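Local coordinates for conserved hypothetical protein (PDB 2NR4) that is of unknown function but binds flavin mononucleotide, at residues Ile34-Phe39 with Phe110-Glu115; Ala44-Ile49 with Arg89-Asp94; Asp83-Val88 with Gly197-Lys202; Phe122-Leu127 with Ala136-Leu141. All coordinates share one frame; numbering follows the deposited sequence.

Interaction 1 of 4, residues Ile34-Phe39 with Phe110-Glu115; sequences IASTGF and FPVLKE
Phe110 lays the edge of its ring on the face of Phe39. The pair is T-shaped, with centroids 5.0 Å apart and planes at 80°. Beyond CB and CG, the Phe110 ring can be followed atom by atom. Phe110 CD1 stands over the centre of the Phe39 ring, 3.7 Å from Phe39 CZ. Phe110 CE1 meets the same face, 3.9 Å from Phe39 CE2. On the other flank of the ring, Phe110 CE2 lies 3.4 Å from the carbonyl oxygen Ser36 O. The tip, Phe110 CZ, rests 3.7 Å from Thr37 CA. With its CG set opposite the backbone N (chi1 -163°), the ring reaches the end of strand 29-37 and the residues after it. Replacing Phe39 by an alanine is likely to strip the CD1-CE1 edge of Phe110 of the ring face it rests on.

The segments bring together two sheets. Strand 29-37 is a stave of the six-stranded antiparallel barrel, in a family grouped with FMN-binding proteins. Strand 110-113 pairs with strand 100-103 in a separate small sheet. It runs roughly antiparallel to strand 29-37, but the two strand axes are 6.2 Å apart. A side chain supplies the polar link. Ser36 OG donates to Pro111 O at 2.7 Å and is also hydrogen-bonded to Asn79 ND2. Asn79 OD1 takes the N-H of Leu113, so one asparagine ties both segments to strand 75-79. Further along, the side chains of Leu113 and Ile34 cross at about a right angle, with Leu113 CD1 against Ile34 CG2. Pro111 CG lies against the backbone at Gly38 O.

Interaction 2 of 4, residues Ala44-Ile49 with Arg89-Asp94; sequences AAPIGI and RSTFSD. With FMN (flavin mononucleotide), chain C.
One wall of the FMN pocket is formed where Pro46, on barrel strand 43-51, meets Ser90 and Thr91 in the last turn of helix 84-92. The proline ring is wedged against two hydroxyls. Pro46 CG lies only 3.1 Å from Thr91 OG1, and Pro46 CD is 3.3 Å from Ser90 OG. Both hydroxyls are satisfied within their own helix. Ser90 OG bonds back to the carbonyls of Leu86 and Phe87, and Thr91 OG1 to that of Phe87. Ser90 CB also packs on Ala44 CB.

Strand and helix each grip the ribityl chain through a backbone carbonyl. FMN O2' donates to Pro46 O at 2.6 Å, and FMN O4' donates to Thr91 O at 3.0 Å. The methyl of Ala45 approaches the phosphate, with CB 3.4 Å from FMN O2P. Thr66, His65, Phe61 and Arg59 add further hydrogen bonds to the cofactor. Ile47 reaches the pyrimidine end of the flavin, where its CD1 sits over the ring face, 3.5 Å from FMN C2. At the same end, Gly48 N donates to FMN O4 at 2.7 Å, in a nearly straight bond of 174°.

Interaction 3 of 4, residues Asp83-Val88 with Gly197-Lys202; sequences DPILFV and GDAEKK
Ile85, Pro84 and Ala199 bury the most surface here, where the first turns of helices 84-92 and 198-210 lie side by side. The short segments run nearly parallel, at 19°, with axes 8.8 Å apart. Ala199 is the small residue that meets both larger ones. Its CB meets Pro84 CG at 3.8 Å and, more loosely, Ile85 CD1. The proline ring also touches the second helix beyond this methyl. Pro84 CG is 3.6 Å from Glu200 OE2, and the two side chains cross at about a right angle. Ile85 lies next to Ala199. Its CG1 lies near Ala199 O, and its CD1 packs 3.9 Å from Lys202 CB.

Both helix starts carry a side-chain bond. Asp83, at the N-cap, takes the N-H of Ile85 on OD1 at 3.2 Å. The donor stands above the carboxylate plane, and the bond is bent. Gly197 is the N-cap of the other helix and donates its own N-H to Glu200 OE1 at 2.8 Å. This is one half of a capping box; glycine has no side chain to give the other half. Glu200 is bent at chi2 (77°), which folds its carboxylate back over the helix start. There OE1 serves the cap while OE2 lies against Pro84.

Asp198 N bonds to Glu28 of the second subunit, so the start of helix 198-210 also borders the dimer interface. Helix 158-176 packs on both segments, with Phe160 touching Pro84 and Glu200. Further on, Val88 continues the packing onto Ala203 and Leu206 of helix 198-210.

Interaction 4 of 4, residues Phe122-Leu127 with Ala136-Leu141; sequences FECINL and ADLVPL
Asp137 OD2 is held by two groups. Asn126 ND2 donates to it at 3.0 Å, and Arg128 makes a salt bridge with it. The asparagine N-H meets the anti lone pair of OD2. The carboxylate oxygen lies in the amide plane, although the two flat groups are turned 79° apart. Beside this pair, Ile125 and Asp137 exchange two backbone hydrogen bonds, with Ile125 N to Asp137 O at 2.8 Å. Glu123 and Val139 form the next hydrogen-bonded pair.

These bonds zip up an antiparallel beta hairpin, strands 118-130 and 133-145, which are neighbouring staves of the six-stranded barrel. The two faces of the ladder differ. Phe122, Cys124 and Leu138 lie on one, and Ile49 of strand 43-51 touches both Phe122 and Leu138 there. Leu138 CD1 sits over the centre of the Phe122 ring in a CH-pi contact, 4.0 Å from the centroid. Leu138 CB meets Phe122 CD1, 3.5 Å away. The second leucine branch, Leu138 CD2, turns to Cys124 SG at 3.8 Å. With an alanine in place of Phe122, Leu138 CD1 is likely to lose its aromatic floor, and a gap would probably open beside Ile49.

Glu123, Ile125, Asp137 and Val139 occupy the other face. Ile125 CG1 lies between the backbone N and the carbonyl carbon (chi1 67°), which carries CD1 across to Val139. The methyls Ile125 CD1 and Val139 CG2 are tightly packed at 3.3 Å.

In the fold
Interactions 1 and 2 are the buried contacts. They use adjacent barrel strands, 29-37 and 43-51, joined by a probable backbone hydrogen bond between Ala35 and Ala45 and by Ile34 packed on Ala44. Interaction 2 alone holds the cofactor directly. Helix 84-92 serves both interaction 2, near its end, and interaction 3, at its start; Pro46 also touches Phe87. Interactions 3 and 4 are partly exposed and lie on opposite sides of the chain's centre, about 30 Å apart between centres. Their chemistry differs. Interaction 4 is a regular backbone ladder, whereas interaction 3 joins helices mainly by apolar side chains. Interaction 1 combines an aromatic pair with one side-chain bond. Ile49 links interactions 2 and 4 through Phe122 and Leu138.

Interaction 1 of 4, residues Ile34-Phe39 with Phe110-Glu115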
# COMPACT_ATOMS: atom_id res chain seq x y z
N ILE A 34 -10.07 -0.24 -8.29
CA ILE A 34 -10.98 0.59 -9.06
C ILE A 34 -11.95 -0.35 -9.78
O ILE A 34 -11.54 -1.24 -10.51
CB ILE A 34 -10.19 1.45 -10.04
CG1 ILE A 34 -9.35 2.46 -9.22
CG2 ILE A 34 -11.16 2.13 -11.06
CD1 ILE A 34 -8.28 3.10 -10.01
N ALA A 35 -13.23 -0.14 -9.58
CA ALA A 35 -14.22 -1.04 -10.17
C ALA A 35 -14.62 -0.49 -11.53
O ALA A 35 -14.97 0.69 -11.61
CB ALA A 35 -15.42 -1.06 -9.29
N SER A 36 -14.59 -1.33 -12.56
CA SER A 36 -15.11 -0.90 -13.90
C SER A 36 -16.50 -1.51 -14.09
O SER A 36 -16.72 -2.68 -13.76
CB SER A 36 -14.19 -1.30 -15.05
OG SER A 36 -13.78 -2.66 -14.97
N THR A 37 -17.43 -0.74 -14.65
CA THR A 37 -18.79 -1.24 -14.85
C THR A 37 -19.27 -0.61 -16.17
O THR A 37 -18.62 0.29 -16.69
CB THR A 37 -19.76 -0.77 -13.75
OG1 THR A 37 -19.67 0.66 -13.54
CG2 THR A 37 -19.60 -1.55 -12.40
N GLY A 38 -20.42 -1.06 -16.68
CA GLY A 38 -21.06 -0.34 -17.79
C GLY A 38 -20.76 -0.94 -19.14
O GLY A 38 -19.87 -0.49 -19.83
N PHE A 39 -21.52 -1.96 -19.48
CA PHE A 39 -21.53 -2.58 -20.79
C PHE A 39 -21.60 -1.51 -21.87
O PHE A 39 -20.74 -1.48 -22.78
CB PHE A 39 -22.75 -3.52 -20.90
CG PHE A 39 -22.49 -4.93 -20.43
CD1 PHE A 39 -21.72 -5.81 -21.20
CD2 PHE A 39 -23.08 -5.41 -19.25
CE1 PHE A 39 -21.51 -7.14 -20.77
CE2 PHE A 39 -22.87 -6.74 -18.81
CZ PHE A 39 -22.09 -7.60 -19.58
N PHE A 110 -16.70 -7.18 -21.61
CA PHE A 110 -16.88 -6.28 -20.46
C PHE A 110 -15.63 -5.38 -20.27
O PHE A 110 -14.51 -5.85 -20.43
CB PHE A 110 -17.21 -7.12 -19.20
CG PHE A 110 -17.81 -6.31 -18.09
CD1 PHE A 110 -19.15 -5.92 -18.13
CD2 PHE A 110 -17.01 -5.88 -17.03
CE1 PHE A 110 -19.70 -5.15 -17.14
CE2 PHE A 110 -17.55 -5.09 -16.03
CZ PHE A 110 -18.88 -4.74 -16.07
N PRO A 111 -15.82 -4.10 -19.94
CA PRO A 111 -14.71 -3.17 -19.85
C PRO A 111 -13.84 -3.38 -18.58
O PRO A 111 -14.39 -3.50 -17.47
CB PRO A 111 -15.40 -1.83 -19.73
CG PRO A 111 -16.69 -2.12 -19.07
CD PRO A 111 -17.10 -3.43 -19.65
N VAL A 112 -12.53 -3.42 -18.77
CA VAL A 112 -11.55 -3.34 -17.65
C VAL A 112 -10.59 -2.22 -17.99
O VAL A 112 -10.56 -1.77 -19.14
CB VAL A 112 -10.83 -4.68 -17.41
CG1 VAL A 112 -11.83 -5.78 -16.99
CG2 VAL A 112 -10.00 -5.12 -18.63
N LEU A 113 -9.83 -1.72 -17.01
CA LEU A 113 -8.84 -0.68 -17.29
C LEU A 113 -7.63 -1.23 -18.03
O LEU A 113 -7.08 -2.26 -17.66
CB LEU A 113 -8.39 0.03 -16.02
CG LEU A 113 -9.52 0.74 -15.27
CD1 LEU A 113 -8.96 1.35 -13.96
CD2 LEU A 113 -10.11 1.85 -16.13
N LYS A 114 -7.19 -0.50 -19.06
CA LYS A 114 -5.98 -0.89 -19.80
C LYS A 114 -4.75 -0.84 -18.90
O LYS A 114 -3.82 -1.62 -19.10
CB LYS A 114 -5.77 0.03 -20.98
CG LYS A 114 -6.76 -0.24 -22.10
CD LYS A 114 -6.65 0.86 -23.16
CE LYS A 114 -5.46 0.65 -24.02
NZ LYS A 114 -5.89 1.04 -25.41
N GLU A 115 -4.78 0.07 -17.94
CA GLU A 115 -3.68 0.27 -17.00
C GLU A 115 -3.83 -0.58 -15.72
O GLU A 115 -3.03 -0.44 -14.79
CB GLU A 115 -3.53 1.74 -16.66
CG GLU A 115 -3.02 2.63 -17.83
CD GLU A 115 -1.73 2.12 -18.50
OE1 GLU A 115 -0.81 1.63 -17.79
OE2 GLU A 115 -1.63 2.22 -19.74

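Interaction 2 of 4, residues Ala44-Ile49 with Arg89-Asp94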
# COMPACT_ATOMS: atom_id res chain seq x y z
N ALA A 44 -15.57 4.02 -14.27
CA ALA A 44 -14.63 3.51 -13.26
C ALA A 44 -14.85 4.27 -11.96
O ALA A 44 -15.12 5.46 -11.98
CB ALA A 44 -13.22 3.70 -13.75
N ALA A 45 -14.69 3.60 -10.83
CA ALA A 45 -14.78 4.30 -9.52
C ALA A 45 -14.07 3.46 -8.45
O ALA A 45 -14.17 2.25 -8.49
CB ALA A 45 -16.24 4.45 -9.15
N PRO A 46 -13.36 4.10 -7.52
CA PRO A 46 -12.80 3.31 -6.38
C PRO A 46 -13.88 2.65 -5.56
O PRO A 46 -14.93 3.25 -5.24
CB PRO A 46 -12.03 4.34 -5.57
CG PRO A 46 -11.65 5.35 -6.58
CD PRO A 46 -12.89 5.49 -7.45
N ILE A 47 -13.63 1.38 -5.24
CA ILE A 47 -14.57 0.57 -4.48
C ILE A 47 -13.75 -0.40 -3.67
O ILE A 47 -12.74 -0.88 -4.15
CB ILE A 47 -15.47 -0.26 -5.45
CG1 ILE A 47 -16.35 0.68 -6.32
CG2 ILE A 47 -16.34 -1.23 -4.70
CD1 ILE A 47 -17.55 1.26 -5.57
N GLY A 48 -14.20 -0.69 -2.45
CA GLY A 48 -13.51 -1.72 -1.63
C GLY A 48 -14.22 -3.06 -1.84
O GLY A 48 -15.44 -3.14 -1.69
N ILE A 49 -13.52 -4.08 -2.28
CA ILE A 49 -14.10 -5.43 -2.31
C ILE A 49 -13.73 -6.12 -0.98
O ILE A 49 -12.52 -6.12 -0.60
CB ILE A 49 -13.55 -6.19 -3.51
CG1 ILE A 49 -14.12 -5.56 -4.82
CG2 ILE A 49 -13.86 -7.71 -3.41
CD1 ILE A 49 -13.59 -6.13 -6.03
N ARG A 89 -8.39 10.43 -10.40
CA ARG A 89 -9.17 10.69 -11.63
C ARG A 89 -10.45 9.87 -11.66
O ARG A 89 -11.51 10.39 -12.03
CB ARG A 89 -8.34 10.38 -12.86
CG ARG A 89 -7.20 11.40 -13.09
CD ARG A 89 -6.55 11.23 -14.45
NE ARG A 89 -7.57 11.21 -15.50
CZ ARG A 89 -7.72 10.24 -16.40
NH1 ARG A 89 -6.92 9.18 -16.44
NH2 ARG A 89 -8.72 10.34 -17.29
N SER A 90 -10.37 8.59 -11.28
CA SER A 90 -11.61 7.79 -11.30
C SER A 90 -12.58 8.21 -10.20
O SER A 90 -13.78 7.94 -10.27
CB SER A 90 -11.30 6.30 -11.21
OG SER A 90 -10.77 6.02 -9.94
N THR A 91 -12.09 8.86 -9.16
CA THR A 91 -12.98 9.32 -8.10
C THR A 91 -13.75 10.56 -8.48
O THR A 91 -14.94 10.65 -8.22
CB THR A 91 -12.21 9.64 -6.78
OG1 THR A 91 -11.54 8.48 -6.34
CG2 THR A 91 -13.17 10.16 -5.69
N PHE A 92 -13.05 11.53 -9.06
CA PHE A 92 -13.61 12.87 -9.25
C PHE A 92 -13.93 13.20 -10.69
O PHE A 92 -14.43 14.31 -10.97
CB PHE A 92 -12.65 13.93 -8.71
CG PHE A 92 -12.45 13.84 -7.22
CD1 PHE A 92 -13.49 14.18 -6.34
CD2 PHE A 92 -11.26 13.38 -6.70
CE1 PHE A 92 -13.31 14.05 -4.95
CE2 PHE A 92 -11.09 13.26 -5.33
CZ PHE A 92 -12.10 13.60 -4.47
N SER A 93 -13.65 12.26 -11.59
CA SER A 93 -13.85 12.50 -13.03
C SER A 93 -14.42 11.27 -13.70
O SER A 93 -14.74 10.29 -13.06
CB SER A 93 -12.53 12.86 -13.72
OG SER A 93 -11.89 13.95 -13.09
N ASP A 94 -14.57 11.38 -15.02
CA ASP A 94 -14.96 10.27 -15.86
C ASP A 94 -13.70 9.86 -16.63
O ASP A 94 -13.10 10.69 -17.33
CB ASP A 94 -16.06 10.68 -16.85
CG ASP A 94 -17.29 11.29 -16.18
OD1 ASP A 94 -18.32 10.59 -16.08
OD2 ASP A 94 -17.25 12.48 -15.78
N1 FMN C . -18.02 3.83 -2.80
C2 FMN C . -18.82 2.72 -2.60
O2 FMN C . -20.01 2.80 -2.91
N3 FMN C . -18.31 1.58 -2.04
C4 FMN C . -16.97 1.51 -1.68
O4 FMN C . -16.45 0.44 -1.38
C4A FMN C . -16.15 2.62 -1.89
N5 FMN C . -14.81 2.58 -1.54
C5A FMN C . -13.99 3.68 -1.76
C6 FMN C . -12.63 3.61 -1.41
C7 FMN C . -11.80 4.70 -1.63
C7M FMN C . -10.37 4.62 -1.18
C8 FMN C . -12.34 5.88 -2.19
C8M FMN C . -11.48 7.01 -2.60
C9 FMN C . -13.70 5.95 -2.54
C9A FMN C . -14.53 4.83 -2.33
N10 FMN C . -15.88 4.87 -2.67
C10 FMN C . -16.69 3.78 -2.45
C1' FMN C . -16.50 6.16 -3.13
C2' FMN C . -16.59 6.13 -4.65
O2' FMN C . -15.34 5.81 -5.19
C3' FMN C . -16.96 7.51 -5.12
O3' FMN C . -18.24 7.84 -4.60
C4' FMN C . -16.93 7.61 -6.65
O4' FMN C . -17.01 8.98 -6.94
C5' FMN C . -18.09 6.85 -7.31
O5' FMN C . -18.23 7.24 -8.66
P FMN C . -19.26 6.57 -9.72
O1P FMN C . -20.53 7.42 -9.64
O2P FMN C . -19.60 5.13 -9.24
O3P FMN C . -18.63 6.69 -11.11

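Interaction 3 of 4, residues Asp83-Val88 with Gly197-Lys202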
# COMPACT_ATOMS: atom_id res chain seq x y z
N ASP A 83 -1.28 3.31 -9.26
CA ASP A 83 -1.11 4.70 -9.66
C ASP A 83 -2.09 5.64 -8.95
O ASP A 83 -3.30 5.53 -9.14
CB ASP A 83 -1.30 4.76 -11.18
CG ASP A 83 -1.15 6.15 -11.74
OD1 ASP A 83 -0.56 7.07 -11.07
OD2 ASP A 83 -1.62 6.29 -12.89
N PRO A 84 -1.58 6.57 -8.11
CA PRO A 84 -2.50 7.39 -7.33
C PRO A 84 -3.27 8.37 -8.24
O PRO A 84 -4.36 8.78 -7.90
CB PRO A 84 -1.57 8.13 -6.38
CG PRO A 84 -0.28 8.23 -7.18
CD PRO A 84 -0.17 6.90 -7.83
N ILE A 85 -2.66 8.76 -9.36
CA ILE A 85 -3.35 9.61 -10.37
C ILE A 85 -4.65 8.99 -10.87
O ILE A 85 -5.71 9.62 -10.86
CB ILE A 85 -2.42 10.03 -11.53
CG1 ILE A 85 -1.31 10.98 -11.01
CG2 ILE A 85 -3.26 10.77 -12.62
CD1 ILE A 85 -0.16 11.22 -12.02
N LEU A 86 -4.59 7.72 -11.26
CA LEU A 86 -5.80 7.00 -11.71
C LEU A 86 -6.86 6.86 -10.62
O LEU A 86 -8.07 7.03 -10.87
CB LEU A 86 -5.40 5.67 -12.33
CG LEU A 86 -6.17 4.94 -13.42
CD1 LEU A 86 -6.68 5.91 -14.54
CD2 LEU A 86 -5.24 3.90 -13.99
N PHE A 87 -6.44 6.59 -9.39
CA PHE A 87 -7.38 6.64 -8.30
C PHE A 87 -8.16 7.94 -8.16
O PHE A 87 -9.36 7.95 -7.90
CB PHE A 87 -6.68 6.37 -6.93
CG PHE A 87 -6.90 5.02 -6.41
CD1 PHE A 87 -8.03 4.73 -5.66
CD2 PHE A 87 -6.00 4.01 -6.68
CE1 PHE A 87 -8.24 3.47 -5.18
CE2 PHE A 87 -6.22 2.75 -6.20
CZ PHE A 87 -7.36 2.50 -5.46
N VAL A 88 -7.44 9.05 -8.23
CA VAL A 88 -8.07 10.32 -7.99
C VAL A 88 -8.91 10.67 -9.21
O VAL A 88 -10.03 11.11 -9.07
CB VAL A 88 -7.03 11.42 -7.68
CG1 VAL A 88 -7.68 12.79 -7.63
CG2 VAL A 88 -6.32 11.14 -6.32
N GLY A 197 6.25 10.36 -4.36
CA GLY A 197 6.94 10.82 -5.55
C GLY A 197 6.13 11.82 -6.32
O GLY A 197 5.10 12.34 -5.81
N ASP A 198 6.58 12.09 -7.55
CA ASP A 198 5.85 12.97 -8.49
C ASP A 198 4.38 12.59 -8.70
O ASP A 198 3.52 13.47 -8.75
CB ASP A 198 6.55 13.03 -9.86
CG ASP A 198 7.84 13.83 -9.83
OD1 ASP A 198 8.04 14.54 -8.83
OD2 ASP A 198 8.65 13.73 -10.78
N ALA A 199 4.09 11.29 -8.84
CA ALA A 199 2.71 10.86 -9.09
C ALA A 199 1.77 11.23 -7.94
O ALA A 199 0.67 11.74 -8.16
CB ALA A 199 2.65 9.36 -9.38
N GLU A 200 2.22 10.98 -6.70
CA GLU A 200 1.44 11.40 -5.53
C GLU A 200 1.22 12.90 -5.44
O GLU A 200 0.13 13.38 -5.08
CB GLU A 200 2.06 10.90 -4.22
CG GLU A 200 1.89 9.41 -4.01
CD GLU A 200 2.83 8.56 -4.82
OE1 GLU A 200 3.91 9.06 -5.20
OE2 GLU A 200 2.47 7.38 -5.09
N LYS A 201 2.27 13.66 -5.75
CA LYS A 201 2.15 15.10 -5.66
C LYS A 201 1.18 15.63 -6.71
O LYS A 201 0.38 16.51 -6.40
CB LYS A 201 3.53 15.77 -5.67
CG LYS A 201 4.40 15.41 -4.43
CD LYS A 201 5.84 15.98 -4.60
CE LYS A 201 6.81 15.41 -3.57
NZ LYS A 201 8.23 15.80 -3.89
N LYS A 202 1.20 15.04 -7.91
CA LYS A 202 0.22 15.33 -8.97
C LYS A 202 -1.21 14.93 -8.56
O LYS A 202 -2.17 15.67 -8.82
CB LYS A 202 0.58 14.62 -10.28
CG LYS A 202 1.73 15.22 -11.08
CD LYS A 202 1.68 14.75 -12.57
CE LYS A 202 3.10 14.35 -13.06
NZ LYS A 202 4.12 15.35 -12.60

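Interaction 4 of 4, residues Phe122-Leu127 with Ala136-Leu141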
# COMPACT_ATOMS: atom_id res chain seq x y z
N PHE A 122 -16.58 -9.98 -12.40
CA PHE A 122 -17.52 -10.70 -11.51
C PHE A 122 -18.97 -10.52 -11.93
O PHE A 122 -19.38 -9.41 -12.28
CB PHE A 122 -17.46 -10.13 -10.10
CG PHE A 122 -16.12 -10.28 -9.40
CD1 PHE A 122 -15.80 -11.46 -8.71
CD2 PHE A 122 -15.25 -9.19 -9.33
CE1 PHE A 122 -14.59 -11.56 -7.99
CE2 PHE A 122 -14.04 -9.29 -8.66
CZ PHE A 122 -13.72 -10.49 -7.97
N GLU A 123 -19.76 -11.59 -11.81
CA GLU A 123 -21.21 -11.50 -11.74
C GLU A 123 -21.58 -11.10 -10.30
O GLU A 123 -21.10 -11.70 -9.35
CB GLU A 123 -21.88 -12.86 -12.08
CG GLU A 123 -23.40 -12.80 -11.84
CD GLU A 123 -24.14 -14.02 -12.39
OE1 GLU A 123 -23.46 -14.92 -12.93
OE2 GLU A 123 -25.40 -14.03 -12.26
N CYS A 124 -22.39 -10.06 -10.17
CA CYS A 124 -22.94 -9.62 -8.90
C CYS A 124 -24.23 -10.36 -8.61
O CYS A 124 -25.16 -10.40 -9.45
CB CYS A 124 -23.28 -8.14 -8.98
SG CYS A 124 -21.85 -7.10 -9.37
N ILE A 125 -24.30 -10.92 -7.41
CA ILE A 125 -25.44 -11.77 -7.04
C ILE A 125 -25.98 -11.38 -5.69
O ILE A 125 -25.31 -10.62 -4.92
CB ILE A 125 -25.04 -13.25 -7.01
CG1 ILE A 125 -24.04 -13.54 -5.86
CG2 ILE A 125 -24.42 -13.65 -8.34
CD1 ILE A 125 -23.68 -15.03 -5.65
N ASN A 126 -27.18 -11.89 -5.36
CA ASN A 126 -27.80 -11.61 -4.06
C ASN A 126 -27.85 -10.11 -3.71
O ASN A 126 -27.62 -9.71 -2.56
CB ASN A 126 -27.10 -12.37 -2.94
CG ASN A 126 -27.08 -13.86 -3.17
OD1 ASN A 126 -28.02 -14.39 -3.76
ND2 ASN A 126 -26.03 -14.54 -2.71
N LEU A 127 -28.15 -9.28 -4.70
CA LEU A 127 -28.30 -7.85 -4.44
C LEU A 127 -29.31 -7.63 -3.33
O LEU A 127 -30.41 -8.16 -3.39
CB LEU A 127 -28.74 -7.14 -5.73
CG LEU A 127 -27.62 -6.87 -6.75
CD1 LEU A 127 -26.92 -8.14 -7.26
CD2 LEU A 127 -28.20 -6.07 -7.95
N ALA A 136 -23.90 -6.65 -2.68
CA ALA A 136 -23.89 -7.76 -3.64
C ALA A 136 -22.70 -8.68 -3.38
O ALA A 136 -21.59 -8.21 -3.13
CB ALA A 136 -23.81 -7.23 -5.08
N ASP A 137 -22.93 -9.99 -3.45
CA ASP A 137 -21.81 -10.93 -3.46
C ASP A 137 -21.27 -11.04 -4.88
O ASP A 137 -21.99 -10.65 -5.84
CB ASP A 137 -22.25 -12.29 -2.92
CG ASP A 137 -22.92 -12.16 -1.58
OD1 ASP A 137 -22.30 -11.56 -0.67
OD2 ASP A 137 -24.09 -12.61 -1.41
N LEU A 138 -20.05 -11.54 -5.03
CA LEU A 138 -19.34 -11.56 -6.29
C LEU A 138 -18.88 -12.95 -6.69
O LEU A 138 -18.17 -13.63 -5.94
CB LEU A 138 -18.11 -10.66 -6.24
CG LEU A 138 -18.39 -9.17 -5.94
CD1 LEU A 138 -17.07 -8.43 -5.86
CD2 LEU A 138 -19.29 -8.50 -6.99
N VAL A 139 -19.25 -13.34 -7.91
CA VAL A 139 -18.86 -14.66 -8.44
C VAL A 139 -17.94 -14.42 -9.68
O VAL A 139 -18.37 -13.80 -10.65
CB VAL A 139 -20.13 -15.46 -8.87
CG1 VAL A 139 -19.69 -16.82 -9.39
CG2 VAL A 139 -21.14 -15.57 -7.70
N PRO A 140 -16.66 -14.86 -9.63
CA PRO A 140 -15.72 -14.51 -10.71
C PRO A 140 -16.07 -15.25 -11.99
O PRO A 140 -16.51 -16.41 -11.92
CB PRO A 140 -14.36 -15.02 -10.20
CG PRO A 140 -14.61 -15.78 -8.99
CD PRO A 140 -16.04 -15.68 -8.57
N LEU A 141 -15.92 -14.56 -13.11
CA LEU A 141 -16.26 -15.09 -14.44
C LEU A 141 -15.01 -15.25 -15.29
O LEU A 141 -14.91 -16.17 -16.14
CB LEU A 141 -17.23 -14.13 -15.15
CG LEU A 141 -18.63 -13.98 -14.60
CD1 LEU A 141 -19.46 -13.08 -15.52
CD2 LEU A 141 -19.31 -15.35 -14.41